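Local coordinates for putative uncharacterized protein (Pseudomonas phage 201phi2-1, PDB 3R4V), which belongs to the tubulin-like proteins of phages and is modelled with guanosine-5'-diphosphate bound in a nucleotide pocket, at residues P2-T13 with I78-S89. Numbering follows the deposited sequence. Where two conformers were deposited one is given.
Sequences PVKVCLIFAGGT and IPEADFYIVCYS. With GDP (guanosine-5'-diphosphate), chain B.
Two neighbouring parallel strands at the centre of a Rossmann-like nucleotide-binding sheet, 6-10 and 84-89, meet here with axes 4.7 Å apart and 14° from parallel. An alternating backbone ladder sets the register: C6 N bonds to F83 O, I85 N to C6 O, I8 N to I85 O (2.7 Å), C87 N to I8 O and A10 N to C87 O. On one face of the sheet, C6 and I8 pack against the Y84 ring. I8 CD1 lies 4.1 Å from both Y84 CD1 and I78 CD1, while C6 CB lies 3.7 Å from Y84 CD1. A81 N donates to Y84 OH and R109 also bonds it, so two bonds hold the hydroxyl while A81 CB packs over a ring face, offset toward its rim. The other face carries L7, F9, I85 and C87, where C87 CB meets F9 CD1 obliquely at 3.5 Å; helix 161-178 packs on L7 and I85. Beyond the ladder both segments reach the nucleotide, 11-13 as the start of a helix and S89 at the end of its strand. G12 N points almost straight at GDP O1B (2.8 Å, 174°), T13 grips O2A through both N and OG1, and S89 OG bonds O4'. One water accepts from S89 N and lies within reach of both A10 O and GDP O2A. A strand leading into a helix that grips the diphosphate, with the neighbouring strand's end at the ribose, typifies the nucleotide-binding domain of the tubulin/FtsZ fold.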
ATOM      1  N   PRO A   2      -9.435   4.818 -21.681  1.00 75.87           N
ATOM      2  CA  PRO A   2      -8.733   4.422 -20.454  1.00 67.02           C
ATOM      3  C   PRO A   2      -7.928   3.147 -20.671  1.00 54.88           C
ATOM      4  O   PRO A   2      -8.350   2.292 -21.444  1.00 53.63           O
ATOM      5  CB  PRO A   2      -9.877   4.144 -19.467  1.00 65.64           C
ATOM      6  CG  PRO A   2     -11.086   4.787 -20.062  1.00 71.21           C
ATOM      7  CD  PRO A   2     -10.893   4.697 -21.540  1.00 76.62           C
ATOM      8  N   VAL A   3      -6.785   3.031 -20.001  1.00 50.50           N
ATOM      9  CA  VAL A   3      -6.000   1.799 -20.031  1.00 51.09           C
ATOM     10  C   VAL A   3      -6.619   0.790 -19.065  1.00 42.67           C
ATOM     11  O   VAL A   3      -7.484   1.154 -18.271  1.00 42.24           O
ATOM     12  CB  VAL A   3      -4.531   2.062 -19.650  1.00 52.97           C
ATOM     13  CG1 VAL A   3      -3.851   2.906 -20.717  1.00 62.25           C
ATOM     14  CG2 VAL A   3      -4.448   2.748 -18.293  1.00 47.93           C
ATOM     15  N   LYS A   4      -6.193  -0.470 -19.134  1.00 37.50           N
ATOM     16  CA  LYS A   4      -6.757  -1.509 -18.281  1.00 33.55           C
ATOM     17  C   LYS A   4      -6.387  -1.269 -16.820  1.00 31.48           C
ATOM     18  O   LYS A   4      -7.221  -1.380 -15.918  1.00 27.15           O
ATOM     19  CB  LYS A   4      -6.261  -2.902 -18.697  1.00 37.89           C
ATOM     20  CG  LYS A   4      -6.770  -3.416 -20.033  1.00 41.82           C
ATOM     21  CD  LYS A   4      -6.409  -4.892 -20.198  1.00 47.52           C
ATOM     22  CE  LYS A   4      -6.494  -5.355 -21.648  1.00 64.10           C
ATOM     23  NZ  LYS A   4      -7.863  -5.231 -22.214  1.00 70.60           N
ATOM     24  N   VAL A   5      -5.122  -0.950 -16.589  1.00 30.15           N
ATOM     25  CA  VAL A   5      -4.641  -0.735 -15.233  1.00 26.81           C
ATOM     26  C   VAL A   5      -3.452   0.204 -15.244  1.00 30.18           C
ATOM     27  O   VAL A   5      -2.594   0.148 -16.138  1.00 33.56           O
ATOM     28  CB  VAL A   5      -4.247  -2.083 -14.552  1.00 28.14           C
ATOM     29  CG1 VAL A   5      -3.100  -2.732 -15.285  1.00 36.85           C
ATOM     30  CG2 VAL A   5      -3.889  -1.877 -13.088  1.00 29.06           C
ATOM     31  N   CYS A   6      -3.436   1.089 -14.258  1.00 24.89           N
ATOM     32  CA  CYS A   6      -2.312   1.967 -14.040  0.76 23.46           C
ATOM     33  C   CYS A   6      -1.696   1.645 -12.673  1.00 24.76           C
ATOM     34  O   CYS A   6      -2.399   1.582 -11.661  1.00 25.48           O
ATOM     35  CB  CYS A   6      -2.789   3.417 -14.115  0.76 27.91           C
ATOM     36  SG  CYS A   6      -1.558   4.616 -13.665  0.76 35.61           S
ATOM     37  N   LEU A   7      -0.384   1.428 -12.654  1.00 24.34           N
ATOM     38  CA  LEU A   7       0.310   1.093 -11.416  1.00 22.98           C
ATOM     39  C   LEU A   7       1.107   2.292 -10.919  1.00 21.23           C
ATOM     40  O   LEU A   7       1.923   2.868 -11.650  1.00 28.53           O
ATOM     41  CB  LEU A   7       1.245  -0.100 -11.621  1.00 23.39           C
ATOM     42  CG  LEU A   7       0.556  -1.398 -12.040  1.00 23.81           C
ATOM     43  CD1 LEU A   7       0.475  -1.475 -13.560  1.00 26.35           C
ATOM     44  CD2 LEU A   7       1.313  -2.585 -11.501  1.00 32.88           C
ATOM     45  N   ILE A   8       0.889   2.643  -9.657  1.00 19.29           N
ATOM     46  CA  ILE A   8       1.503   3.827  -9.081  1.00 22.18           C
ATOM     47  C   ILE A   8       2.371   3.446  -7.881  1.00 21.09           C
ATOM     48  O   ILE A   8       1.910   2.734  -6.986  1.00 23.88           O
ATOM     49  CB  ILE A   8       0.414   4.795  -8.624  1.00 20.00           C
ATOM     50  CG1 ILE A   8      -0.422   5.236  -9.828  1.00 24.31           C
ATOM     51  CG2 ILE A   8       1.029   5.990  -7.897  1.00 22.06           C
ATOM     52  CD1 ILE A   8      -1.790   5.760  -9.464  1.00 21.13           C
ATOM     53  N   PHE A   9       3.619   3.915  -7.873  1.00 23.10           N
ATOM     54  CA  PHE A   9       4.579   3.605  -6.811  1.00 19.79           C
ATOM     55  C   PHE A   9       5.123   4.891  -6.235  1.00 20.97           C
ATOM     56  O   PHE A   9       5.426   5.828  -6.976  1.00 23.84           O
ATOM     57  CB  PHE A   9       5.758   2.787  -7.360  1.00 19.22           C
ATOM     58  CG  PHE A   9       5.353   1.455  -7.889  1.00 19.19           C
ATOM     59  CD1 PHE A   9       5.334   0.346  -7.054  1.00 22.00           C
ATOM     60  CD2 PHE A   9       4.917   1.323  -9.194  1.00 24.90           C
ATOM     61  CE1 PHE A   9       4.919  -0.888  -7.525  1.00 24.85           C
ATOM     62  CE2 PHE A   9       4.509   0.090  -9.674  1.00 27.28           C
ATOM     63  CZ  PHE A   9       4.509  -1.016  -8.838  1.00 23.99           C
ATOM     64  N   ALA A  10       5.274   4.928  -4.916  1.00 19.76           N
ATOM     65  CA  ALA A  10       5.698   6.157  -4.250  1.00 22.76           C
ATOM     66  C   ALA A  10       6.742   5.890  -3.185  1.00 16.75           C
ATOM     67  O   ALA A  10       6.670   4.896  -2.462  1.00 25.43           O
ATOM     68  CB  ALA A  10       4.507   6.858  -3.638  1.00 20.02           C
ATOM     69  N   GLY A  11       7.721   6.793  -3.096  1.00 22.63           N
ATOM     70  CA  GLY A  11       8.745   6.707  -2.076  1.00 20.80           C
ATOM     71  C   GLY A  11       9.776   5.654  -2.450  1.00 26.06           C
ATOM     72  O   GLY A  11       9.630   4.963  -3.463  1.00 24.29           O
ATOM     73  N   GLY A  12      10.813   5.517  -1.632  1.00 27.82           N
ATOM     74  CA  GLY A  12      11.846   4.522  -1.880  1.00 30.44           C
ATOM     75  C   GLY A  12      11.352   3.093  -2.034  1.00 29.32           C
ATOM     76  O   GLY A  12      11.739   2.390  -2.974  1.00 29.84           O
ATOM     77  N   THR A  13      10.490   2.659  -1.119  1.00 25.42           N
ATOM     78  CA  THR A  13      10.000   1.291  -1.143  1.00 26.97           C
ATOM     79  C   THR A  13       9.231   1.030  -2.430  1.00 27.34           C
ATOM     80  O   THR A  13       9.411  -0.011  -3.066  1.00 25.20           O
ATOM     81  CB  THR A  13       9.128   0.979   0.070  1.00 27.43           C
ATOM     82  OG1 THR A  13       9.935   0.997   1.249  1.00 24.77           O
ATOM     83  CG2 THR A  13       8.504  -0.386  -0.073  1.00 20.94           C
ATOM     84  N   ILE A  78      -0.974  10.967 -14.776  1.00 32.39           N
ATOM     85  CA  ILE A  78      -1.541   9.637 -14.551  1.00 29.80           C
ATOM     86  C   ILE A  78      -2.794   9.476 -15.393  1.00 32.72           C
ATOM     87  O   ILE A  78      -3.805  10.119 -15.139  1.00 38.39           O
ATOM     88  CB  ILE A  78      -1.850   9.385 -13.053  1.00 30.25           C
ATOM     89  CG1 ILE A  78      -0.572   9.531 -12.217  1.00 30.04           C
ATOM     90  CG2 ILE A  78      -2.487   8.002 -12.857  1.00 22.62           C
ATOM     91  CD1 ILE A  78      -0.808   9.511 -10.702  1.00 25.80           C
ATOM     92  N   PRO A  79      -2.724   8.624 -16.421  1.00 37.95           N
ATOM     93  CA  PRO A  79      -3.839   8.447 -17.357  1.00 39.37           C
ATOM     94  C   PRO A  79      -5.089   7.926 -16.661  1.00 29.71           C
ATOM     95  O   PRO A  79      -4.987   7.309 -15.606  1.00 33.53           O
ATOM     96  CB  PRO A  79      -3.326   7.370 -18.318  1.00 40.42           C
ATOM     97  CG  PRO A  79      -1.855   7.311 -18.114  1.00 46.33           C
ATOM     98  CD  PRO A  79      -1.611   7.704 -16.699  1.00 39.94           C
ATOM     99  N   GLU A  80      -6.253   8.178 -17.249  1.00 35.52           N
ATOM    100  CA  GLU A  80      -7.483   7.536 -16.803  1.00 36.08           C
ATOM    101  C   GLU A  80      -7.353   6.039 -17.032  1.00 39.40           C
ATOM    102  O   GLU A  80      -6.941   5.601 -18.109  1.00 37.52           O
ATOM    103  CB  GLU A  80      -8.693   8.071 -17.571  1.00 41.49           C
ATOM    104  CG  GLU A  80      -9.019   9.539 -17.308  1.00 54.69           C
ATOM    105  CD  GLU A  80      -9.517   9.794 -15.891  1.00 64.91           C
ATOM    106  OE1 GLU A  80     -10.164   8.893 -15.307  1.00 62.39           O
ATOM    107  OE2 GLU A  80      -9.262  10.901 -15.360  1.00 65.89           O
ATOM    108  N   ALA A  81      -7.693   5.253 -16.020  1.00 33.94           N
ATOM    109  CA  ALA A  81      -7.633   3.801 -16.156  1.00 36.69           C
ATOM    110  C   ALA A  81      -8.838   3.130 -15.517  1.00 36.99           C
ATOM    111  O   ALA A  81      -9.491   3.702 -14.644  1.00 39.25           O
ATOM    112  CB  ALA A  81      -6.345   3.263 -15.560  1.00 29.35           C
ATOM    113  N   ASP A  82      -9.127   1.912 -15.962  1.00 30.01           N
ATOM    114  CA  ASP A  82     -10.221   1.129 -15.404  1.00 29.94           C
ATOM    115  C   ASP A  82      -9.923   0.601 -13.999  1.00 27.06           C
ATOM    116  O   ASP A  82     -10.839   0.244 -13.258  1.00 30.93           O
ATOM    117  CB  ASP A  82     -10.572  -0.036 -16.330  1.00 34.19           C
ATOM    118  CG  ASP A  82     -11.256   0.420 -17.612  1.00 41.47           C
ATOM    119  OD1 ASP A  82     -11.928   1.475 -17.579  1.00 39.18           O
ATOM    120  OD2 ASP A  82     -11.119  -0.277 -18.645  1.00 38.63           O
ATOM    121  N   PHE A  83      -8.644   0.527 -13.644  1.00 29.68           N
ATOM    122  CA  PHE A  83      -8.256   0.065 -12.320  1.00 23.82           C
ATOM    123  C   PHE A  83      -6.890   0.637 -11.990  1.00 21.36           C
ATOM    124  O   PHE A  83      -6.094   0.895 -12.888  1.00 24.88           O
ATOM    125  CB  PHE A  83      -8.215  -1.473 -12.302  1.00 25.94           C
ATOM    126  CG  PHE A  83      -8.175  -2.075 -10.922  1.00 26.57           C
ATOM    127  CD1 PHE A  83      -9.348  -2.335 -10.219  1.00 19.92           C
ATOM    128  CD2 PHE A  83      -6.971  -2.401 -10.334  1.00 21.42           C
ATOM    129  CE1 PHE A  83      -9.311  -2.905  -8.951  1.00 24.27           C
ATOM    130  CE2 PHE A  83      -6.925  -2.965  -9.068  1.00 20.42           C
ATOM    131  CZ  PHE A  83      -8.096  -3.227  -8.374  1.00 21.75           C
ATOM    132  N   TYR A  84      -6.616   0.874 -10.707  1.00 21.50           N
ATOM    133  CA  TYR A  84      -5.287   1.338 -10.315  1.00 21.12           C
ATOM    134  C   TYR A  84      -4.715   0.479  -9.202  1.00 21.61           C
ATOM    135  O   TYR A  84      -5.442  -0.080  -8.392  1.00 23.00           O
ATOM    136  CB  TYR A  84      -5.306   2.798  -9.831  1.00 19.05           C
ATOM    137  CG  TYR A  84      -5.948   3.792 -10.789  1.00 24.54           C
ATOM    138  CD1 TYR A  84      -5.171   4.671 -11.549  1.00 21.09           C
ATOM    139  CD2 TYR A  84      -7.330   3.861 -10.919  1.00 21.83           C
ATOM    140  CE1 TYR A  84      -5.765   5.597 -12.419  1.00 24.54           C
ATOM    141  CE2 TYR A  84      -7.924   4.781 -11.778  1.00 28.33           C
ATOM    142  CZ  TYR A  84      -7.138   5.635 -12.528  1.00 31.07           C
ATOM    143  OH  TYR A  84      -7.744   6.538 -13.368  1.00 36.75           O
ATOM    144  N   ILE A  85      -3.400   0.402  -9.146  1.00 22.03           N
ATOM    145  CA  ILE A  85      -2.733  -0.233  -8.020  1.00 20.39           C
ATOM    146  C   ILE A  85      -1.759   0.795  -7.456  1.00 18.54           C
ATOM    147  O   ILE A  85      -0.984   1.386  -8.210  1.00 24.98           O
ATOM    148  CB  ILE A  85      -1.976  -1.478  -8.477  1.00 21.71           C
ATOM    149  CG1 ILE A  85      -2.959  -2.481  -9.098  1.00 18.63           C
ATOM    150  CG2 ILE A  85      -1.180  -2.097  -7.317  1.00 19.72           C
ATOM    151  CD1 ILE A  85      -2.305  -3.653  -9.808  1.00 25.47           C
ATOM    152  N   VAL A  86      -1.794   1.014  -6.142  1.00 19.85           N
ATOM    153  CA  VAL A  86      -0.889   1.973  -5.505  1.00 22.53           C
ATOM    154  C   VAL A  86       0.029   1.259  -4.509  1.00 20.92           C
ATOM    155  O   VAL A  86      -0.421   0.384  -3.787  1.00 23.89           O
ATOM    156  CB  VAL A  86      -1.668   3.018  -4.732  1.00 17.66           C
ATOM    157  CG1 VAL A  86      -0.732   4.163  -4.329  1.00 19.07           C
ATOM    158  CG2 VAL A  86      -2.828   3.532  -5.563  1.00 20.98           C
ATOM    159  N   CYS A  87       1.302   1.638  -4.454  1.00 18.25           N
ATOM    160  CA  CYS A  87       2.252   0.892  -3.636  1.00 15.03           C
ATOM    161  C   CYS A  87       3.294   1.791  -2.978  1.00 18.87           C
ATOM    162  O   CYS A  87       3.958   2.578  -3.643  1.00 19.32           O
ATOM    163  CB  CYS A  87       2.947  -0.183  -4.494  1.00 17.82           C
ATOM    164  SG  CYS A  87       4.290  -1.071  -3.651  1.00 21.05           S
ATOM    165  N   TYR A  88       3.434   1.668  -1.667  1.00 17.66           N
ATOM    166  CA  TYR A  88       4.384   2.487  -0.933  1.00 16.65           C
ATOM    167  C   TYR A  88       4.566   1.960   0.483  1.00 20.52           C
ATOM    168  O   TYR A  88       3.781   1.134   0.945  1.00 20.26           O
ATOM    169  CB  TYR A  88       3.886   3.942  -0.894  1.00 18.21           C
ATOM    170  CG  TYR A  88       2.476   4.089  -0.344  1.00 17.57           C
ATOM    171  CD1 TYR A  88       2.269   4.366   0.995  1.00 13.46           C
ATOM    172  CD2 TYR A  88       1.358   3.967  -1.173  1.00 16.59           C
ATOM    173  CE1 TYR A  88       0.966   4.516   1.517  1.00 15.86           C
ATOM    174  CE2 TYR A  88       0.059   4.120  -0.658  1.00 18.81           C
ATOM    175  CZ  TYR A  88      -0.115   4.391   0.680  1.00 18.49           C
ATOM    176  OH  TYR A  88      -1.389   4.533   1.201  1.00 19.09           O
ATOM    177  N   SER A  89       5.601   2.445   1.170  1.00 16.80           N
ATOM    178  CA  SER A  89       5.799   2.155   2.580  1.00 15.19           C
ATOM    179  C   SER A  89       4.984   3.097   3.473  1.00 19.03           C
ATOM    180  O   SER A  89       4.922   4.301   3.220  1.00 19.62           O
ATOM    181  CB  SER A  89       7.285   2.256   2.954  1.00 21.69           C
ATOM    182  OG  SER A  89       7.496   1.901   4.322  1.00 24.27           O
TER
HETATM  183  PB  GDP B 400      10.343   7.069   1.787  1.00 24.95           P
HETATM  184  O1B GDP B 400      11.206   7.204   0.552  1.00 20.27           O
HETATM  185  O2B GDP B 400       8.927   6.815   1.345  1.00 25.05           O
HETATM  186  O3B GDP B 400      10.451   8.326   2.643  1.00 22.68           O
HETATM  187  O3A GDP B 400      10.881   5.866   2.692  1.00 22.53           O
HETATM  188  PA  GDP B 400      11.270   4.388   2.187  1.00 24.15           P
HETATM  189  O1A GDP B 400      12.513   4.368   1.314  1.00 25.96           O
HETATM  190  O2A GDP B 400      10.101   3.729   1.513  1.00 26.17           O
HETATM  191  O5' GDP B 400      11.601   3.717   3.577  1.00 19.85           O
HETATM  192  C5' GDP B 400      10.650   3.698   4.655  1.00 19.54           C
HETATM  193  C4' GDP B 400      10.898   2.496   5.558  1.00 23.49           C
HETATM  194  O4' GDP B 400      10.517   1.296   4.873  1.00 24.22           O
HETATM  195  C3' GDP B 400      12.362   2.301   5.916  1.00 26.45           C
HETATM  196  O3' GDP B 400      12.669   2.959   7.142  1.00 23.04           O
HETATM  197  C2' GDP B 400      12.482   0.800   6.066  1.00 23.43           C
HETATM  198  O2' GDP B 400      12.041   0.394   7.361  1.00 28.23           O
HETATM  199  C1' GDP B 400      11.469   0.242   5.093  1.00 24.88           C
HETATM  200  N9  GDP B 400      12.036  -0.027   3.754  1.00 30.46           N
HETATM  201  C8  GDP B 400      12.942   0.715   3.072  1.00 26.88           C
HETATM  202  N7  GDP B 400      13.184   0.177   1.849  1.00 29.06           N
HETATM  203  C5  GDP B 400      12.401  -0.918   1.723  1.00 29.28           C
HETATM  204  C6  GDP B 400      12.144  -1.943   0.688  1.00 27.17           C
HETATM  205  O6  GDP B 400      12.743  -1.909  -0.405  1.00 32.05           O
HETATM  206  N1  GDP B 400      11.249  -2.910   0.967  1.00 25.03           N
HETATM  207  C2  GDP B 400      10.588  -2.964   2.145  1.00 25.30           C
HETATM  208  N2  GDP B 400       9.687  -3.955   2.374  1.00 25.78           N
HETATM  209  N3  GDP B 400      10.773  -2.056   3.131  1.00 23.60           N
HETATM  210  C4  GDP B 400      11.645  -1.034   2.975  1.00 31.18           C
HETATM  211  O   HOH W   1       7.557   4.258   0.122  1.00 21.21           O